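Local coordinates for protein DJ-1 homolog D (Arabidopsis thaliana, PDB 4OGG) that belongs to the DJ-1/PfpI family and carries two copies of that alpha/beta family fold in a single chain, at residues P367-P370 against E371-S374; P348-I351 against D352-F355; N69-F72 against D73-D76. One frame throughout, in Å; residues are numbered along the deposited sequence.

Contact 1: P367-P370 against E371-S374; sequences PGHP and EFVS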
loop_
_atom_site.group_PDB
_atom_site.type_symbol
_atom_site.label_atom_id
_atom_site.label_comp_id
_atom_site.label_asym_id
_atom_site.label_seq_id
_atom_site.Cartn_x
_atom_site.Cartn_y
_atom_site.Cartn_z
ATOM N N PRO C 367 -18.735 -14.943 -1.055
ATOM C CA PRO C 367 -19.486 -15.277 -2.271
ATOM C C PRO C 367 -20.873 -15.834 -1.940
ATOM O O PRO C 367 -21.768 -15.840 -2.785
ATOM C CB PRO C 367 -18.603 -16.325 -2.944
ATOM C CG PRO C 367 -17.220 -15.905 -2.542
ATOM C CD PRO C 367 -17.397 -15.561 -1.074
ATOM N N GLY C 368 -21.044 -16.296 -0.704
ATOM C CA GLY C 368 -22.317 -16.869 -0.293
ATOM C C GLY C 368 -23.361 -15.936 0.302
ATOM O O GLY C 368 -24.363 -16.403 0.846
ATOM N N HIS C 369 -23.159 -14.628 0.190
ATOM C CA HIS C 369 -24.115 -13.675 0.751
ATOM C C HIS C 369 -25.559 -13.799 0.255
ATOM O O HIS C 369 -26.496 -13.606 1.030
ATOM C CB HIS C 369 -23.608 -12.245 0.548
ATOM C CG HIS C 369 -22.485 -11.878 1.468
ATOM N ND1 HIS C 369 -21.563 -10.901 1.166
ATOM C CD2 HIS C 369 -22.136 -12.363 2.684
ATOM C CE1 HIS C 369 -20.692 -10.801 2.155
ATOM N NE2 HIS C 369 -21.017 -11.677 3.088
ATOM N N PRO C 370 -25.764 -14.118 -1.036
ATOM C CA PRO C 370 -27.146 -14.239 -1.510
ATOM C C PRO C 370 -27.932 -15.274 -0.709
ATOM O O PRO C 370 -29.023 -14.987 -0.220
ATOM C CB PRO C 370 -26.973 -14.632 -2.973
ATOM C CG PRO C 370 -25.716 -13.896 -3.349
ATOM C CD PRO C 370 -24.819 -14.182 -2.166
ATOM N N GLU C 371 -27.374 -16.473 -0.564
ATOM C CA GLU C 371 -28.051 -17.520 0.193
ATOM C C GLU C 371 -28.042 -17.196 1.680
ATOM O O GLU C 371 -28.985 -17.527 2.400
ATOM C CB GLU C 371 -27.398 -18.881 -0.058
ATOM C CG GLU C 371 -27.547 -19.372 -1.495
ATOM C CD GLU C 371 -27.260 -20.855 -1.649
ATOM O OE1 GLU C 371 -27.254 -21.340 -2.802
ATOM O OE2 GLU C 371 -27.050 -21.540 -0.624
ATOM N N PHE C 372 -26.979 -16.540 2.135
ATOM C CA PHE C 372 -26.851 -16.153 3.539
ATOM C C PHE C 372 -28.034 -15.262 3.923
ATOM O O PHE C 372 -28.762 -15.544 4.877
ATOM C CB PHE C 372 -25.535 -15.391 3.750
ATOM C CG PHE C 372 -25.217 -15.092 5.196
ATOM C CD1 PHE C 372 -24.972 -16.123 6.101
ATOM C CD2 PHE C 372 -25.109 -13.775 5.637
ATOM C CE1 PHE C 372 -24.622 -15.848 7.420
ATOM C CE2 PHE C 372 -24.759 -13.486 6.955
ATOM C CZ PHE C 372 -24.513 -14.526 7.850
ATOM N N VAL C 373 -28.220 -14.183 3.169
ATOM C CA VAL C 373 -29.308 -13.250 3.432
ATOM C C VAL C 373 -30.664 -13.898 3.160
ATOM O O VAL C 373 -31.609 -13.724 3.930
ATOM C CB VAL C 373 -29.164 -11.981 2.564
ATOM C CG1 VAL C 373 -30.349 -11.053 2.789
ATOM C CG2 VAL C 373 -27.865 -11.264 2.912
ATOM N N SER C 374 -30.751 -14.655 2.071
ATOM C CA SER C 374 -31.997 -15.324 1.698
ATOM C C SER C 374 -32.482 -16.284 2.786
ATOM O O SER C 374 -33.661 -16.288 3.147
ATOM C CB SER C 374 -31.809 -16.091 0.383
ATOM O OG SER C 374 -33.010 -16.729 -0.017
#

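Contact 2: P348-I351 against D352-F355; sequences PDPI and DRCF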
loop_
_atom_site.group_PDB
_atom_site.type_symbol
_atom_site.label_atom_id
_atom_site.label_comp_id
_atom_site.label_asym_id
_atom_site.label_seq_id
_atom_site.Cartn_x
_atom_site.Cartn_y
_atom_site.Cartn_z
ATOM N N PRO C 348 -18.745 -26.658 2.534
ATOM C CA PRO C 348 -19.118 -25.444 1.803
ATOM C C PRO C 348 -18.726 -25.507 0.328
ATOM O O PRO C 348 -17.877 -24.743 -0.132
ATOM C CB PRO C 348 -18.361 -24.356 2.554
ATOM C CG PRO C 348 -17.088 -25.050 2.905
ATOM C CD PRO C 348 -17.559 -26.418 3.377
ATOM N N ASP C 349 -19.344 -26.426 -0.408
ATOM C CA ASP C 349 -19.063 -26.578 -1.831
ATOM C C ASP C 349 -20.359 -26.676 -2.629
ATOM O O ASP C 349 -21.142 -27.606 -2.442
ATOM C CB ASP C 349 -18.212 -27.826 -2.074
ATOM C CG ASP C 349 -17.940 -28.066 -3.547
ATOM O OD1 ASP C 349 -17.418 -27.150 -4.216
ATOM O OD2 ASP C 349 -18.246 -29.173 -4.035
ATOM N N PRO C 350 -20.605 -25.711 -3.531
ATOM C CA PRO C 350 -19.745 -24.560 -3.829
ATOM C C PRO C 350 -19.552 -23.618 -2.641
ATOM O O PRO C 350 -20.307 -23.657 -1.668
ATOM C CB PRO C 350 -20.462 -23.892 -4.997
ATOM C CG PRO C 350 -21.898 -24.183 -4.706
ATOM C CD PRO C 350 -21.848 -25.643 -4.319
ATOM N N ILE C 351 -18.537 -22.769 -2.738
ATOM C CA ILE C 351 -18.206 -21.828 -1.677
ATOM C C ILE C 351 -19.311 -20.821 -1.359
ATOM O O ILE C 351 -19.318 -20.228 -0.281
ATOM C CB ILE C 351 -16.908 -21.053 -2.022
ATOM C CG1 ILE C 351 -16.413 -20.293 -0.792
ATOM C CG2 ILE C 351 -17.155 -20.100 -3.177
ATOM C CD1 ILE C 351 -15.949 -21.202 0.325
ATOM N N ASP C 352 -20.249 -20.636 -2.284
ATOM C CA ASP C 352 -21.335 -19.685 -2.076
ATOM C C ASP C 352 -22.593 -20.333 -1.500
ATOM O O ASP C 352 -23.645 -19.696 -1.405
ATOM C CB ASP C 352 -21.668 -18.973 -3.391
ATOM C CG ASP C 352 -22.210 -19.916 -4.446
ATOM O OD1 ASP C 352 -21.648 -21.020 -4.607
ATOM O OD2 ASP C 352 -23.192 -19.548 -5.123
ATOM N N ARG C 353 -22.479 -21.598 -1.109
ATOM C CA ARG C 353 -23.602 -22.325 -0.533
ATOM C C ARG C 353 -23.716 -22.044 0.965
ATOM O O ARG C 353 -22.707 -21.930 1.667
ATOM C CB ARG C 353 -23.426 -23.830 -0.770
ATOM C CG ARG C 353 -24.501 -24.700 -0.134
ATOM C CD ARG C 353 -24.119 -26.178 -0.168
ATOM N NE ARG C 353 -24.158 -26.754 -1.508
ATOM C CZ ARG C 353 -25.265 -26.885 -2.231
ATOM N NH1 ARG C 353 -26.429 -26.478 -1.743
ATOM N NH2 ARG C 353 -25.210 -27.428 -3.441
ATOM N N CYS C 354 -24.947 -21.909 1.449
ATOM C CA CYS C 354 -25.194 -21.672 2.867
ATOM C C CYS C 354 -26.141 -22.739 3.394
ATOM O O CYS C 354 -26.856 -23.381 2.623
ATOM C CB CYS C 354 -25.793 -20.284 3.101
ATOM S SG CYS C 354 -24.597 -18.944 2.922
ATOM N N PHE C 355 -26.145 -22.922 4.708
ATOM C CA PHE C 355 -26.988 -23.934 5.326
ATOM C C PHE C 355 -27.821 -23.379 6.469
ATOM O O PHE C 355 -27.433 -22.421 7.141
ATOM C CB PHE C 355 -26.115 -25.074 5.858
ATOM C CG PHE C 355 -25.274 -25.744 4.809
ATOM C CD1 PHE C 355 -25.819 -26.709 3.969
ATOM C CD2 PHE C 355 -23.928 -25.421 4.672
ATOM C CE1 PHE C 355 -25.036 -27.346 3.009
ATOM C CE2 PHE C 355 -23.134 -26.050 3.716
ATOM C CZ PHE C 355 -23.690 -27.016 2.883
HETATM O O HOH W 1 -21.085 -19.491 1.854
#

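Contact 3: N69-F72 against D73-D76; sequences NATF and DEVD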
loop_
_atom_site.group_PDB
_atom_site.type_symbol
_atom_site.label_atom_id
_atom_site.label_comp_id
_atom_site.label_asym_id
_atom_site.label_seq_id
_atom_site.Cartn_x
_atom_site.Cartn_y
_atom_site.Cartn_z
ATOM N N ASN C 69 -20.117 -12.226 -14.633
ATOM C CA ASN C 69 -20.800 -13.479 -14.935
ATOM C C ASN C 69 -21.535 -13.441 -16.269
ATOM O O ASN C 69 -22.244 -14.385 -16.624
ATOM C CB ASN C 69 -21.772 -13.868 -13.807
ATOM C CG ASN C 69 -22.970 -12.938 -13.697
ATOM O OD1 ASN C 69 -23.154 -12.031 -14.505
ATOM N ND2 ASN C 69 -23.801 -13.177 -12.691
ATOM N N ALA C 70 -21.353 -12.355 -17.014
ATOM C CA ALA C 70 -21.996 -12.206 -18.315
ATOM C C ALA C 70 -21.089 -11.490 -19.312
ATOM O O ALA C 70 -20.121 -10.825 -18.930
ATOM C CB ALA C 70 -23.309 -11.461 -18.170
ATOM N N THR C 71 -21.417 -11.622 -20.592
ATOM C CA THR C 71 -20.630 -11.020 -21.660
ATOM C C THR C 71 -21.346 -9.830 -22.297
ATOM O O THR C 71 -22.381 -9.982 -22.946
ATOM C CB THR C 71 -20.309 -12.074 -22.744
ATOM O OG1 THR C 71 -19.692 -13.213 -22.125
ATOM C CG2 THR C 71 -19.367 -11.497 -23.799
ATOM N N PHE C 72 -20.768 -8.646 -22.110
ATOM C CA PHE C 72 -21.316 -7.397 -22.627
ATOM C C PHE C 72 -21.769 -7.467 -24.088
ATOM O O PHE C 72 -22.892 -7.081 -24.419
ATOM C CB PHE C 72 -20.273 -6.282 -22.469
ATOM C CG PHE C 72 -20.785 -4.917 -22.818
ATOM C CD1 PHE C 72 -20.885 -4.510 -24.145
ATOM C CD2 PHE C 72 -21.199 -4.045 -21.818
ATOM C CE1 PHE C 72 -21.395 -3.253 -24.470
ATOM C CE2 PHE C 72 -21.710 -2.787 -22.130
ATOM C CZ PHE C 72 -21.808 -2.390 -23.460
ATOM N N ASP C 73 -20.886 -7.959 -24.948
ATOM C CA ASP C 73 -21.147 -8.069 -26.379
ATOM C C ASP C 73 -22.306 -9.003 -26.737
ATOM O O ASP C 73 -22.826 -8.958 -27.854
ATOM C CB ASP C 73 -19.861 -8.528 -27.082
ATOM C CG ASP C 73 -19.998 -8.587 -28.592
ATOM O OD1 ASP C 73 -20.766 -9.435 -29.094
ATOM O OD2 ASP C 73 -19.332 -7.784 -29.281
ATOM N N GLU C 74 -22.719 -9.833 -25.785
ATOM C CA GLU C 74 -23.802 -10.784 -26.014
ATOM C C GLU C 74 -25.089 -10.438 -25.268
ATOM O O GLU C 74 -26.007 -11.255 -25.191
ATOM C CB GLU C 74 -23.341 -12.186 -25.615
ATOM C CG GLU C 74 -22.301 -12.779 -26.550
ATOM C CD GLU C 74 -21.595 -13.980 -25.950
ATOM O OE1 GLU C 74 -22.258 -14.785 -25.263
ATOM O OE2 GLU C 74 -20.376 -14.122 -26.174
ATOM N N VAL C 75 -25.153 -9.225 -24.734
ATOM C CA VAL C 75 -26.320 -8.770 -23.982
ATOM C C VAL C 75 -27.580 -8.570 -24.821
ATOM O O VAL C 75 -27.547 -7.942 -25.879
ATOM C CB VAL C 75 -26.020 -7.437 -23.250
ATOM C CG1 VAL C 75 -27.299 -6.868 -22.648
ATOM C CG2 VAL C 75 -24.986 -7.667 -22.162
ATOM N N ASP C 76 -28.690 -9.113 -24.331
ATOM C CA ASP C 76 -29.984 -8.971 -24.990
ATOM C C ASP C 76 -30.880 -8.223 -24.007
ATOM O O ASP C 76 -31.511 -8.834 -23.147
ATOM C CB ASP C 76 -30.591 -10.339 -25.300
ATOM C CG ASP C 76 -31.971 -10.233 -25.926
ATOM O OD1 ASP C 76 -32.610 -11.283 -26.156
ATOM O OD2 ASP C 76 -32.416 -9.096 -26.191
#

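Contact 1: P367-P370 against E371-S374
The carbonyl oxygen of H369 takes an almost straight hydrogen bond from V373, 2.8 Å from O to N with 177° at the hydrogen. The same oxygen lies against the V373 side chain, its O 3.3 Å from CG2, because chi1 of 177° sets CG2 beside the backbone N. Two more bonds of the first helical turn flank this one: F372 N reaches G368 O at 2.9 Å, nearly along the C=O axis, and S374 N reaches P370 O at 2.9 Å. G368 is the N-cap, and P370 suits the first turn, where a residue without an N-H leaves no helical acceptor unanswered. H369 and F372, three residues apart, bring their rings together obliquely, CD2 of H369 4.4 Å from CD2 of F372. F372 CB lies 3.3 Å from G368 O, the acceptor of its own N-H. Beyond the turn, ND1 of H369 is hydrogen-bonded to Q23 and OE2 of E371 to the backbone N of C354. The turn opens helix 369-380 and packs on two other helices: H369 meets Y209, V213 and P214 of helix 208-221, while P370 and V373 meet Q23, Q26 and A27 of helix 15-27.

Contact 2: P348-I351 against D352-F355
A type I beta turn from P350 to R353 folds the two segments back on each other, closed by R353 N donating to P350 O at 3.0 Å. The donor stands above the carbonyl plane, 53° out of it. The peptide before P350 is cis, which bends the chain sharply just ahead of the turn. A water bridges the backbone further, donating to I351 O and to R353 O, each at 2.9 Å. R353 ties the bend with its side chain as well as its backbone. Its CG runs anti to the backbone N and the chain then bends at chi3, which brings the guanidinium back beside P350, within reach of D349 O. There NE gives a long but straight hydrogen bond to D349 O, 3.3 Å with 168° at the hydrogen, and the oxygen lies in the guanidinium plane. The acceptor is the main-chain oxygen; the D349 carboxylate is not in contact, OD2 lying 6.9 Å from R353 NE. P350 CD packs obliquely against the guanidinium, 3.8 Å from R353 NE. From another side of the proline ring D352 approaches: with chi1 of 65° placing CG between backbone N and carbonyl carbon, OD1 comes to 3.1 Å from P350 CB. Further on, the F355 ring turns its edge to P348 CA, 4.5 Å from CE2. The bend lies on the surface between strands 344-345 and 355-357; R353 and C354 lean on helix 369-380 at E371, F372 and Q375, and F355 pairs with T362 in the sheet.

Contact 3: N69-F72 against D73-D76
A single short turn of 3-10 character joins T71-F72 to D73-V75, with E74 N donating to T71 O at 2.9 Å and V75 N to F72 O at 3.1 Å. Both donors sit well above the planes of the carbonyls they meet, by 49° and 61°. T71 and E74 meet side chain to side chain. The T71 methyl, CG2, stands anti to the backbone N and lies 3.7 Å from E74 OE2, while T71 CB comes within 3.9 Å of E74 CD. The glutamate chain, extended beyond CG, thus brings its carboxylate obliquely across T71 CB and CG2; the threonine hydroxyl OG1 is hydrogen-bonded elsewhere, to A41 N. V75 closes the turn from the other end, its CG2 resting 3.1 Å from F72 O. The F72 ring leads out of the turn, with D73 N near the plane of the ring at its edge, 3.5 Å from CD1. It packs on S99, V100 and L103 of helix 98-110. Chemically, then, two backbone bonds define the turn and carbon-to-oxygen van der Waals contacts fill it out: the E74 carboxylate meets carbon rather than a donor of the turn, whereas F72 and V75 both pack on V35 of strand 30-35, F72 adding its contacts with the helix.

From the N terminus, contact 3 comes first, a short turn between strands 66-67 and 82-85 in the first DJ-1/PfpI copy, tying that connection to strand 30-35 and helix 98-110. Contacts 2 and 1 follow in series within the second copy: contact 2 bends the chain between strands 344-345 and 355-357, and contact 1 starts helix 369-380. None nests in or crosses another, each being one unbroken run. Contacts 1 and 2 touch, with centres about 9 Å apart; G368 O packs against C354 SG and P367 O against D352 CB. Contact 3 stands apart, nearest atoms about 10 Å from either, although contact 1 reaches the first copy through helix 15-27.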